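Local coordinates for protein mandelate racemase/muconate lactonizing enzyme (Jannaschia sp., PDB 4J3Z) that probably catalyses the metal-assisted removal of a proton next to a carboxylate, as enolase-superfamily enzymes do, although its substrate and product are not established, at residues Leu132-His138 with Glu152-Arg157; Lys166-Ala170 with Leu188-Cys193; Glu335-Thr339 with Arg349-Glu353; Ala204-Phe208 with Asp230-Tyr234. All coordinates share one frame; numbering follows the deposited sequence.

All four contacts lie in or beside the parallel-stranded barrel of the enolase superfamily and come along the chain in the order 1, 2, 4, 3. Interactions 2 and 4 are close neighbours, their centres about 10 Å apart. They lie on consecutive beta-alpha-beta units sharing strand 205-209, and Phe208 packs against both Pro169 and Ser189. Interaction 1, with its centre about 15 Å from that of interaction 2, holds the loop after strand 125-131 against helix 147-159. Interaction 3 joins the end of the last barrel strand, 334-336, and what follows it to segment 349-353; its centre is about 24 Å from that of interaction 2. A salt bridge from Lys166 to Glu335 nevertheless joins the two, linking early and late barrel strands.

Interaction 1. Residues Leu132-His138 with Glu152-Arg157; sequences LYPEPHH and ESAAAR
Loop 132-138 runs past one side of helical segment 152-157 and comes nearest at Glu135 and Ser153, whose CA atoms are 5.6 Å apart, just where a type I turn from Glu135 to His138 begins. That turn presents two histidines to one carboxylate oxygen: His137 NE2 donates to Glu152 OE1 at 2.8 Å, and His138 NE2 donates to the same oxygen at 2.9 Å. The two donors arrive from opposite faces of the carboxylate plane, and the imidazoles partly overlap one another. His138 suits its place because ND1 accepts a hydrogen bond from Glu135 N, an arrangement consistent with NE2 as the donor to Glu152.

Further along the helix, Arg157 forms an end-on salt bridge with Glu135. Its NH1 (3.1 Å) and NH2 both donate to Glu135 OE1, the guanidinium and carboxylate planes being 32° apart; bends at chi2 (-65°) and chi3 (88°) lay the guanidinium beside the loop, and NE also pairs with Glu160. Ser153 is short enough to let the loop pass close, and its OG donates to Tyr133 O over 2.7 Å. Small Ala154 likewise admits Leu132, whose CD2 rests 3.5 Å from Ala154 CA. Leu132 also touches Val165 and Phe167 of strand 164-167, and both it and Ala154 pack on Ile196, so the contact sits between the end of strand 125-131 and helices 147-159 and 183-200.

Interaction 2. Residues Lys166-Ala170 with Leu188-Cys193; sequences KFDPA and LSARFC
Pro169 leans on the ring of Phe192 with its CB almost squarely over the centre: the carbon is 3.7 Å from the ring centroid and 14° off the ring normal, a clear CH-pi contact. Proline suits the spot because its rigid ring offers C-H groups to the aromatic face without a flexible chain to be ordered. The same pyrrolidine reaches on to the helix backbone, with Pro169 CG 3.6 Å from Ser189 CA. Nearby, Leu188 folds over the loop, bringing CD2 to 3.3 Å from Pro169 O; the leucine CG stands opposite the backbone N (chi1 -168°), which turns the branch to the loop.

Here the C-terminal end of strand 164-167 and the loop that follows are covered by helix 183-200, the helix of the beta-alpha-beta unit that continues into strand 205-209 of the barrel. Phe167, the last residue of the strand, points its side chain at that helix. Its ring slides past Phe192 at a slant, the two CD2 atoms 3.9 Å apart, while its rim meets Cys193. The sulfur is close to the ring plane, with Cys193 SG 3.8 Å from Phe167 CZ, a sulfur-aromatic contact at the edge. Ser189 has its polar end turned along its own helix: OG bonds to Asp185 O, allowing a hydroxyl residue to sit buried beside Pro169 and Phe208.

Interaction 3. Residues Glu335-Thr339 with Arg349-Glu353; sequences EAIET and RPRVE
Ala336 and Val352 meet near the C-terminal end of strand 334-336, the last parallel strand of the enolase-type barrel: Ala336 CB is 4.0 Å from Val352 CG2. Both are apolar and are covered by Trp318 of helix 315-327, where an alanine is slim enough to let the valine approach. Ile337 turns its side chain the other way, against Tyr133 of the loop after the first barrel strand.

Glu338 then carries the polar half of the contact. Its CG stands opposite the carbonyl carbon (chi1 -55°), and a bend at chi2 delivers the carboxylate to segment 349-353. There it forms a salt bridge with Arg349, the guanidinium and carboxylate planes being 54° apart. NH1 gives a nearly straight bond to Glu338 OE1 at 3.0 Å; NH2 also faces OE2, but at a very short modelled distance that is doubtful. Arg349 NE has a second salt-bridge partner, Glu343, probably limiting the arginine's movement. The glutamate also secures the backbone: Val352 N donates to Glu338 OE1 over 3.1 Å, arriving from the face of the carboxylate opposite to that used by Arg349 NH1.

Interaction 4. Residues Ala204-Phe208 with Asp230-Tyr234; sequences ADLLF and DPLWY
Leu207 drops its CD2 methyl onto the broad indole of Trp233, 3.6 Å from the centroid of the six-membered ring and 8° off its normal. This CH-pi contact matches a rounded bump to a flat floor, while Leu207 CB leans on the pyrrole side at Trp233 NE1. The opposite side of the sheet carries Phe208 and Tyr234, which point the same way; the edge of Phe208 is turned toward the face of Tyr234 in an offset edge-to-face pair, planes 68° apart. Leu232 reaches across with CD1 to within 3.3 Å of Asp205 CG, covering the flank of a carboxylate whose OD2 is paired with Arg127.

Parallel backbones hold these shapes in line through two hydrogen bonds, Leu232 N to Leu206 O at 2.7 Å and Phe208 N to Trp233 O at 3.0 Å. A water fills the corner by the first of these, bonding to Asp205 OD1, Leu206 N and Asp230 O. Asp230 itself pairs with Arg221 of the second subunit. Strands 205-209 and 233-235 thus run side by side in the barrel, with Trp233 turned to Tyr129 of strand 125-131, and Phe208 and Tyr234 packed against Leu222 of connecting helix 216-226.

Interaction 1. Residues Leu132-His138 with Glu152-Arg157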
loop_
_atom_site.group_PDB
_atom_site.type_symbol
_atom_site.label_atom_id
_atom_site.label_comp_id
_atom_site.label_asym_id
_atom_site.label_seq_id
_atom_site.Cartn_x
_atom_site.Cartn_y
_atom_site.Cartn_z
ATOM N N LEU D 132 36.497 14.331 -12.271
ATOM C CA LEU D 132 37.852 13.881 -12.606
ATOM C C LEU D 132 38.288 14.465 -13.945
ATOM O O LEU D 132 37.928 13.960 -15.012
ATOM C CB LEU D 132 37.941 12.353 -12.644
ATOM C CG LEU D 132 37.990 11.563 -11.334
ATOM C CD1 LEU D 132 38.149 10.091 -11.649
ATOM C CD2 LEU D 132 39.129 12.034 -10.437
ATOM N N TYR D 133 39.065 15.536 -13.871
ATOM C CA TYR D 133 39.534 16.248 -15.043
ATOM C C TYR D 133 40.901 15.722 -15.508
ATOM O O TYR D 133 41.615 15.081 -14.727
ATOM C CB TYR D 133 39.624 17.742 -14.714
ATOM C CG TYR D 133 38.312 18.358 -14.255
ATOM C CD1 TYR D 133 37.206 18.402 -15.107
ATOM C CD2 TYR D 133 38.181 18.895 -12.972
ATOM C CE1 TYR D 133 36.014 18.966 -14.695
ATOM C CE2 TYR D 133 36.985 19.462 -12.548
ATOM C CZ TYR D 133 35.910 19.497 -13.418
ATOM O OH TYR D 133 34.720 20.053 -13.021
ATOM N N PRO D 134 41.259 15.970 -16.787
ATOM C CA PRO D 134 42.575 15.621 -17.339
ATOM C C PRO D 134 43.760 16.174 -16.545
ATOM O O PRO D 134 43.842 17.377 -16.266
ATOM C CB PRO D 134 42.546 16.253 -18.732
ATOM C CG PRO D 134 41.104 16.225 -19.112
ATOM C CD PRO D 134 40.340 16.456 -17.838
ATOM N N GLU D 135 44.658 15.273 -16.171
ATOM C CA GLU D 135 45.954 15.630 -15.621
ATOM C C GLU D 135 46.784 16.238 -16.779
ATOM O O GLU D 135 46.590 15.857 -17.934
ATOM C CB GLU D 135 46.589 14.359 -15.054
ATOM C CG GLU D 135 47.291 14.468 -13.707
ATOM C CD GLU D 135 46.604 15.386 -12.712
ATOM O OE1 GLU D 135 45.358 15.377 -12.620
ATOM O OE2 GLU D 135 47.332 16.117 -12.003
ATOM N N PRO D 136 47.695 17.191 -16.485
ATOM C CA PRO D 136 48.326 17.935 -17.597
ATOM C C PRO D 136 48.979 17.061 -18.677
ATOM O O PRO D 136 49.120 17.501 -19.826
ATOM C CB PRO D 136 49.374 18.787 -16.888
ATOM C CG PRO D 136 48.793 19.005 -15.519
ATOM C CD PRO D 136 48.163 17.681 -15.172
ATOM N N HIS D 137 49.335 15.830 -18.309
ATOM C CA HIS D 137 50.057 14.913 -19.173
ATOM C C HIS D 137 49.132 13.916 -19.876
ATOM O O HIS D 137 49.592 12.933 -20.467
ATOM C CB HIS D 137 51.094 14.161 -18.343
ATOM C CG HIS D 137 50.508 13.107 -17.459
ATOM N ND1 HIS D 137 49.773 13.405 -16.329
ATOM C CD2 HIS D 137 50.539 11.757 -17.542
ATOM C CE1 HIS D 137 49.378 12.283 -15.755
ATOM N NE2 HIS D 137 49.828 11.269 -16.472
ATOM N N HIS D 138 47.827 14.167 -19.797
ATOM C CA HIS D 138 46.834 13.288 -20.393
ATOM C C HIS D 138 46.378 13.817 -21.746
ATOM O O HIS D 138 46.204 15.027 -21.919
ATOM C CB HIS D 138 45.616 13.142 -19.475
ATOM C CG HIS D 138 45.819 12.204 -18.324
ATOM N ND1 HIS D 138 45.326 12.459 -17.063
ATOM C CD2 HIS D 138 46.441 11.002 -18.246
ATOM C CE1 HIS D 138 45.639 11.461 -16.257
ATOM N NE2 HIS D 138 46.317 10.565 -16.949
ATOM N N GLU D 152 44.824 7.748 -12.459
ATOM C CA GLU D 152 45.906 8.713 -12.235
ATOM C C GLU D 152 45.372 10.064 -11.769
ATOM O O GLU D 152 45.860 10.623 -10.776
ATOM C CB GLU D 152 46.750 8.898 -13.498
ATOM C CG GLU D 152 47.548 7.665 -13.918
ATOM C CD GLU D 152 48.385 7.898 -15.168
ATOM O OE1 GLU D 152 48.388 9.035 -15.690
ATOM O OE2 GLU D 152 49.061 6.952 -15.621
ATOM N N SER D 153 44.371 10.580 -12.485
ATOM C CA SER D 153 43.712 11.837 -12.116
ATOM C C SER D 153 42.992 11.745 -10.762
ATOM O O SER D 153 42.876 12.751 -10.052
ATOM C CB SER D 153 42.728 12.272 -13.210
ATOM O OG SER D 153 41.802 13.252 -12.740
ATOM N N ALA D 154 42.502 10.551 -10.418
ATOM C CA ALA D 154 41.898 10.325 -9.102
ATOM C C ALA D 154 42.949 10.340 -8.004
ATOM O O ALA D 154 42.753 10.992 -6.979
ATOM C CB ALA D 154 41.105 9.028 -9.075
ATOM N N ALA D 155 44.058 9.624 -8.224
ATOM C CA ALA D 155 45.212 9.658 -7.309
ATOM C C ALA D 155 45.688 11.086 -7.011
ATOM O O ALA D 155 45.960 11.415 -5.858
ATOM C CB ALA D 155 46.365 8.805 -7.845
ATOM N N ALA D 156 45.762 11.930 -8.042
ATOM C CA ALA D 156 46.168 13.334 -7.883
ATOM C C ALA D 156 45.234 14.112 -6.949
ATOM O O ALA D 156 45.683 14.916 -6.134
ATOM C CB ALA D 156 46.273 14.024 -9.235
ATOM N N ARG D 157 43.939 13.932 -7.075
ATOM C CA ARG D 157 43.001 14.564 -6.175
ATOM C C ARG D 157 43.063 14.115 -4.721
ATOM O O ARG D 157 42.940 14.921 -3.834
ATOM C CB ARG D 157 41.559 14.413 -6.626
ATOM C CG ARG D 157 41.271 14.773 -8.033
ATOM C CD ARG D 157 41.483 16.231 -8.322
ATOM N NE ARG D 157 42.831 16.530 -8.693
ATOM C CZ ARG D 157 43.379 16.396 -9.877
ATOM N NH1 ARG D 157 44.600 16.720 -9.975
ATOM N NH2 ARG D 157 42.768 15.957 -10.915
HETATM O O HOH W 1 40.395 16.590 -11.200
#

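Interaction 2. Residues Lys166-Ala170 with Leu188-Cys193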
loop_
_atom_site.group_PDB
_atom_site.type_symbol
_atom_site.label_atom_id
_atom_site.label_comp_id
_atom_site.label_asym_id
_atom_site.label_seq_id
_atom_site.Cartn_x
_atom_site.Cartn_y
_atom_site.Cartn_z
ATOM N N LYS D 166 34.341 12.286 -8.710
ATOM C CA LYS D 166 33.180 12.036 -9.570
ATOM C C LYS D 166 33.596 11.844 -11.014
ATOM O O LYS D 166 34.502 12.515 -11.508
ATOM C CB LYS D 166 32.173 13.191 -9.470
ATOM C CG LYS D 166 30.782 12.871 -9.985
ATOM C CD LYS D 166 29.802 14.001 -9.713
ATOM C CE LYS D 166 29.576 14.881 -10.938
ATOM N NZ LYS D 166 28.318 15.689 -10.889
ATOM N N PHE D 167 32.916 10.926 -11.688
ATOM C CA PHE D 167 33.228 10.576 -13.059
ATOM C C PHE D 167 31.964 10.064 -13.749
ATOM O O PHE D 167 31.018 9.629 -13.076
ATOM C CB PHE D 167 34.343 9.514 -13.087
ATOM C CG PHE D 167 34.045 8.296 -12.243
ATOM C CD1 PHE D 167 34.332 8.288 -10.877
ATOM C CD2 PHE D 167 33.478 7.164 -12.810
ATOM C CE1 PHE D 167 34.052 7.175 -10.097
ATOM C CE2 PHE D 167 33.200 6.043 -12.035
ATOM C CZ PHE D 167 33.491 6.047 -10.677
ATOM N N ASP D 168 31.958 10.113 -15.081
ATOM C CA ASP D 168 30.816 9.654 -15.881
ATOM C C ASP D 168 31.283 8.919 -17.140
ATOM O O ASP D 168 31.409 9.519 -18.201
ATOM C CB ASP D 168 29.888 10.828 -16.246
ATOM C CG ASP D 168 28.884 10.474 -17.352
ATOM O OD1 ASP D 168 27.873 9.787 -17.075
ATOM O OD2 ASP D 168 29.109 10.895 -18.507
ATOM N N PRO D 169 31.544 7.609 -17.020
ATOM C CA PRO D 169 31.948 6.799 -18.164
ATOM C C PRO D 169 30.750 6.198 -18.914
ATOM O O PRO D 169 30.939 5.437 -19.862
ATOM C CB PRO D 169 32.747 5.683 -17.503
ATOM C CG PRO D 169 32.043 5.473 -16.205
ATOM C CD PRO D 169 31.498 6.810 -15.782
ATOM N N ALA D 170 29.536 6.548 -18.494
ATOM C CA ALA D 170 28.333 5.867 -18.971
ATOM C C ALA D 170 27.925 6.236 -20.398
ATOM O O ALA D 170 26.983 5.660 -20.945
ATOM C CB ALA D 170 27.182 6.082 -18.000
ATOM N N LEU D 188 32.669 -0.235 -19.525
ATOM C CA LEU D 188 33.456 0.981 -19.221
ATOM C C LEU D 188 33.199 1.577 -17.824
ATOM O O LEU D 188 34.120 2.108 -17.210
ATOM C CB LEU D 188 33.237 2.058 -20.298
ATOM C CG LEU D 188 34.155 3.281 -20.328
ATOM C CD1 LEU D 188 35.605 2.892 -20.622
ATOM C CD2 LEU D 188 33.668 4.306 -21.341
ATOM N N SER D 189 31.955 1.489 -17.342
ATOM C CA SER D 189 31.588 1.901 -15.974
ATOM C C SER D 189 32.280 1.088 -14.880
ATOM O O SER D 189 32.808 1.655 -13.920
ATOM C CB SER D 189 30.068 1.816 -15.769
ATOM O OG SER D 189 29.363 2.539 -16.762
ATOM N N ALA D 190 32.255 -0.237 -15.016
ATOM C CA ALA D 190 32.950 -1.135 -14.076
ATOM C C ALA D 190 34.479 -0.987 -14.144
ATOM O O ALA D 190 35.138 -0.819 -13.112
ATOM C CB ALA D 190 32.531 -2.584 -14.304
ATOM N N ARG D 191 35.041 -1.033 -15.350
ATOM C CA ARG D 191 36.489 -0.817 -15.534
ATOM C C ARG D 191 36.939 0.489 -14.890
ATOM O O ARG D 191 37.961 0.526 -14.197
ATOM C CB ARG D 191 36.869 -0.831 -17.019
ATOM C CG ARG D 191 37.106 -2.221 -17.599
ATOM C CD ARG D 191 37.346 -2.174 -19.114
ATOM N NE ARG D 191 38.308 -1.136 -19.514
ATOM C CZ ARG D 191 38.426 -0.647 -20.752
ATOM N NH1 ARG D 191 37.653 -1.097 -21.741
ATOM N NH2 ARG D 191 39.320 0.304 -21.008
ATOM N N PHE D 192 36.156 1.551 -15.101
ATOM C CA PHE D 192 36.376 2.844 -14.442
ATOM C C PHE D 192 36.346 2.754 -12.925
ATOM O O PHE D 192 37.246 3.273 -12.260
ATOM C CB PHE D 192 35.357 3.871 -14.913
ATOM C CG PHE D 192 35.891 4.845 -15.926
ATOM C CD1 PHE D 192 36.225 4.427 -17.214
ATOM C CD2 PHE D 192 36.041 6.184 -15.600
ATOM C CE1 PHE D 192 36.708 5.328 -18.148
ATOM C CE2 PHE D 192 36.513 7.087 -16.532
ATOM C CZ PHE D 192 36.851 6.659 -17.806
ATOM N N CYS D 193 35.323 2.098 -12.376
ATOM C CA CYS D 193 35.215 1.918 -10.915
ATOM C C CYS D 193 36.344 1.064 -10.328
ATOM O O CYS D 193 36.848 1.368 -9.248
ATOM C CB CYS D 193 33.862 1.303 -10.528
ATOM S SG CYS D 193 32.451 2.424 -10.525
#

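Interaction 3. Residues Glu335-Thr339 with Arg349-Glu353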
loop_
_atom_site.group_PDB
_atom_site.type_symbol
_atom_site.label_atom_id
_atom_site.label_comp_id
_atom_site.label_asym_id
_atom_site.label_seq_id
_atom_site.Cartn_x
_atom_site.Cartn_y
_atom_site.Cartn_z
ATOM N N GLU D 335 29.654 19.959 -4.398
ATOM C CA GLU D 335 30.332 19.761 -5.684
ATOM C C GLU D 335 31.158 20.993 -5.972
ATOM O O GLU D 335 30.659 22.116 -5.814
ATOM C CB GLU D 335 29.300 19.588 -6.798
ATOM C CG GLU D 335 29.860 19.262 -8.179
ATOM C CD GLU D 335 28.768 18.884 -9.173
ATOM O OE1 GLU D 335 27.683 19.508 -9.147
ATOM O OE2 GLU D 335 28.984 17.956 -9.981
ATOM N N ALA D 336 32.411 20.807 -6.384
ATOM C CA ALA D 336 33.277 21.968 -6.653
ATOM C C ALA D 336 33.859 21.978 -8.064
ATOM O O ALA D 336 34.071 20.925 -8.652
ATOM C CB ALA D 336 34.391 22.055 -5.617
ATOM N N ILE D 337 34.032 23.123 -8.656
ATOM C CA ILE D 337 34.937 23.259 -9.782
ATOM C C ILE D 337 35.975 24.364 -9.544
ATOM O O ILE D 337 35.674 25.524 -9.592
ATOM C CB ILE D 337 34.226 23.510 -11.100
ATOM C CG1 ILE D 337 32.852 22.927 -11.104
ATOM C CG2 ILE D 337 34.954 22.795 -12.173
ATOM C CD1 ILE D 337 32.118 23.048 -12.396
ATOM N N GLU D 338 37.200 23.968 -9.296
ATOM C CA GLU D 338 38.212 24.902 -8.913
ATOM C C GLU D 338 39.172 25.439 -9.988
ATOM O O GLU D 338 40.373 25.356 -9.895
ATOM C CB GLU D 338 38.928 24.367 -7.726
ATOM C CG GLU D 338 38.000 24.038 -6.620
ATOM C CD GLU D 338 37.930 25.114 -5.616
ATOM O OE1 GLU D 338 38.924 25.384 -4.967
ATOM O OE2 GLU D 338 36.871 25.692 -5.472
ATOM N N THR D 339 38.605 26.080 -10.960
ATOM C CA THR D 339 39.374 26.645 -12.062
ATOM C C THR D 339 39.917 28.032 -11.714
ATOM O O THR D 339 39.405 28.681 -10.799
ATOM C CB THR D 339 38.518 26.797 -13.329
ATOM O OG1 THR D 339 37.630 27.917 -13.172
ATOM C CG2 THR D 339 37.733 25.521 -13.611
ATOM N N ARG D 349 35.847 34.278 -3.441
ATOM C CA ARG D 349 35.435 32.901 -3.660
ATOM C C ARG D 349 35.955 31.964 -2.562
ATOM O O ARG D 349 37.136 32.022 -2.210
ATOM C CB ARG D 349 35.948 32.421 -5.013
ATOM C CG ARG D 349 35.287 31.154 -5.526
ATOM C CD ARG D 349 35.994 30.635 -6.766
ATOM N NE ARG D 349 37.269 30.022 -6.414
ATOM C CZ ARG D 349 37.419 28.735 -6.123
ATOM N NH1 ARG D 349 38.620 28.271 -5.796
ATOM N NH2 ARG D 349 36.367 27.914 -6.146
ATOM N N PRO D 350 35.069 31.109 -2.007
ATOM C CA PRO D 350 35.522 30.094 -1.064
ATOM C C PRO D 350 36.485 29.121 -1.751
ATOM O O PRO D 350 36.220 28.663 -2.867
ATOM C CB PRO D 350 34.226 29.376 -0.666
ATOM C CG PRO D 350 33.128 30.339 -0.991
ATOM C CD PRO D 350 33.609 31.051 -2.217
ATOM N N ARG D 351 37.600 28.826 -1.091
ATOM C CA ARG D 351 38.616 27.942 -1.665
ATOM C C ARG D 351 38.566 26.564 -1.025
ATOM O O ARG D 351 38.545 26.441 0.202
ATOM C CB ARG D 351 40.019 28.535 -1.497
ATOM C CG ARG D 351 40.073 30.050 -1.551
ATOM C CD ARG D 351 41.449 30.585 -1.183
ATOM N NE ARG D 351 42.232 30.911 -2.374
ATOM C CZ ARG D 351 43.209 31.818 -2.416
ATOM N NH1 ARG D 351 43.541 32.504 -1.327
ATOM N NH2 ARG D 351 43.860 32.044 -3.553
ATOM N N VAL D 352 38.524 25.528 -1.853
ATOM C CA VAL D 352 38.724 24.174 -1.354
ATOM C C VAL D 352 40.204 24.051 -1.011
ATOM O O VAL D 352 41.057 24.097 -1.895
ATOM C CB VAL D 352 38.322 23.110 -2.389
ATOM C CG1 VAL D 352 38.739 21.718 -1.926
ATOM C CG2 VAL D 352 36.826 23.177 -2.668
ATOM N N GLU D 353 40.500 23.938 0.280
ATOM C CA GLU D 353 41.873 23.756 0.738
ATOM C C GLU D 353 41.959 22.429 1.493
ATOM O O GLU D 353 41.287 22.235 2.518
ATOM C CB GLU D 353 42.344 24.954 1.590
ATOM C CG GLU D 353 42.193 26.307 0.885
ATOM C CD GLU D 353 43.206 27.354 1.327
ATOM O OE1 GLU D 353 42.966 28.057 2.336
ATOM O OE2 GLU D 353 44.245 27.493 0.648
#

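Interaction 4. Residues Ala204-Phe208 with Asp230-Tyr234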
loop_
_atom_site.group_PDB
_atom_site.type_symbol
_atom_site.label_atom_id
_atom_site.label_comp_id
_atom_site.label_asym_id
_atom_site.label_seq_id
_atom_site.Cartn_x
_atom_site.Cartn_y
_atom_site.Cartn_z
ATOM N N ALA D 204 39.222 7.683 -0.850
ATOM C CA ALA D 204 38.182 8.503 -1.506
ATOM C C ALA D 204 36.972 7.706 -1.973
ATOM O O ALA D 204 37.114 6.649 -2.575
ATOM C CB ALA D 204 38.752 9.296 -2.676
ATOM N N ASP D 205 35.783 8.246 -1.717
ATOM C CA ASP D 205 34.552 7.663 -2.237
ATOM C C ASP D 205 34.404 7.870 -3.736
ATOM O O ASP D 205 34.991 8.789 -4.303
ATOM C CB ASP D 205 33.339 8.244 -1.519
ATOM C CG ASP D 205 33.210 7.730 -0.113
ATOM O OD1 ASP D 205 32.922 6.527 0.068
ATOM O OD2 ASP D 205 33.409 8.535 0.810
ATOM N N LEU D 206 33.619 6.995 -4.360
ATOM C CA LEU D 206 33.366 7.027 -5.790
ATOM C C LEU D 206 31.969 7.550 -6.026
ATOM O O LEU D 206 30.999 6.960 -5.557
ATOM C CB LEU D 206 33.492 5.619 -6.385
ATOM C CG LEU D 206 34.837 5.097 -6.903
ATOM C CD1 LEU D 206 35.993 5.461 -5.979
ATOM C CD2 LEU D 206 34.762 3.592 -7.097
ATOM N N LEU D 207 31.869 8.667 -6.741
ATOM C CA LEU D 207 30.569 9.276 -7.008
ATOM C C LEU D 207 30.168 8.983 -8.438
ATOM O O LEU D 207 30.691 9.586 -9.375
ATOM C CB LEU D 207 30.620 10.783 -6.758
ATOM C CG LEU D 207 31.268 11.203 -5.434
ATOM C CD1 LEU D 207 31.880 12.578 -5.594
ATOM C CD2 LEU D 207 30.282 11.164 -4.281
ATOM N N PHE D 208 29.256 8.031 -8.607
ATOM C CA PHE D 208 28.879 7.614 -9.948
ATOM C C PHE D 208 27.768 8.490 -10.490
ATOM O O PHE D 208 26.636 8.491 -9.995
ATOM C CB PHE D 208 28.515 6.131 -10.033
ATOM C CG PHE D 208 28.499 5.610 -11.444
ATOM C CD1 PHE D 208 29.690 5.326 -12.107
ATOM C CD2 PHE D 208 27.297 5.453 -12.131
ATOM C CE1 PHE D 208 29.681 4.865 -13.412
ATOM C CE2 PHE D 208 27.285 4.994 -13.445
ATOM C CZ PHE D 208 28.479 4.694 -14.082
ATOM N N ASP D 230 31.486 -0.434 -4.536
ATOM C CA ASP D 230 30.922 0.399 -3.476
ATOM C C ASP D 230 30.873 1.898 -3.709
ATOM O O ASP D 230 31.428 2.669 -2.936
ATOM C CB ASP D 230 31.492 0.102 -2.091
ATOM C CG ASP D 230 30.733 0.834 -0.999
ATOM O OD1 ASP D 230 29.496 0.848 -1.053
ATOM O OD2 ASP D 230 31.354 1.416 -0.102
ATOM N N PRO D 231 30.240 2.315 -4.793
ATOM C CA PRO D 231 30.124 3.771 -5.043
ATOM C C PRO D 231 29.255 4.469 -3.997
ATOM O O PRO D 231 28.201 3.931 -3.618
ATOM C CB PRO D 231 29.434 3.843 -6.404
ATOM C CG PRO D 231 28.685 2.557 -6.523
ATOM C CD PRO D 231 29.467 1.516 -5.761
ATOM N N LEU D 232 29.687 5.648 -3.538
ATOM C CA LEU D 232 28.931 6.406 -2.531
ATOM C C LEU D 232 27.544 6.781 -3.017
ATOM O O LEU D 232 26.613 6.905 -2.200
ATOM C CB LEU D 232 29.673 7.671 -2.091
ATOM C CG LEU D 232 29.172 8.426 -0.844
ATOM C CD1 LEU D 232 30.275 9.237 -0.198
ATOM C CD2 LEU D 232 28.005 9.337 -1.156
ATOM N N TRP D 233 27.401 6.991 -4.328
ATOM C CA TRP D 233 26.087 7.257 -4.893
ATOM C C TRP D 233 25.928 6.930 -6.376
ATOM O O TRP D 233 26.906 6.822 -7.121
ATOM C CB TRP D 233 25.600 8.686 -4.570
ATOM C CG TRP D 233 26.240 9.850 -5.316
ATOM C CD1 TRP D 233 26.564 9.912 -6.647
ATOM C CD2 TRP D 233 26.551 11.142 -4.771
ATOM N NE1 TRP D 233 27.082 11.151 -6.955
ATOM C CE2 TRP D 233 27.086 11.925 -5.822
ATOM C CE3 TRP D 233 26.449 11.708 -3.490
ATOM C CZ2 TRP D 233 27.517 13.244 -5.631
ATOM C CZ3 TRP D 233 26.869 13.024 -3.304
ATOM C CH2 TRP D 233 27.407 13.772 -4.375
ATOM N N TYR D 234 24.675 6.757 -6.774
ATOM C CA TYR D 234 24.279 6.596 -8.153
ATOM C C TYR D 234 23.390 7.795 -8.481
ATOM O O TYR D 234 22.264 7.910 -7.978
ATOM C CB TYR D 234 23.520 5.281 -8.316
ATOM C CG TYR D 234 23.213 4.874 -9.733
ATOM C CD1 TYR D 234 23.569 5.674 -10.813
ATOM C CD2 TYR D 234 22.566 3.674 -9.994
ATOM C CE1 TYR D 234 23.274 5.293 -12.114
ATOM C CE2 TYR D 234 22.268 3.284 -11.291
ATOM C CZ TYR D 234 22.624 4.098 -12.345
ATOM O OH TYR D 234 22.337 3.708 -13.634
HETATM O O HOH W 2 32.401 5.148 -2.177
#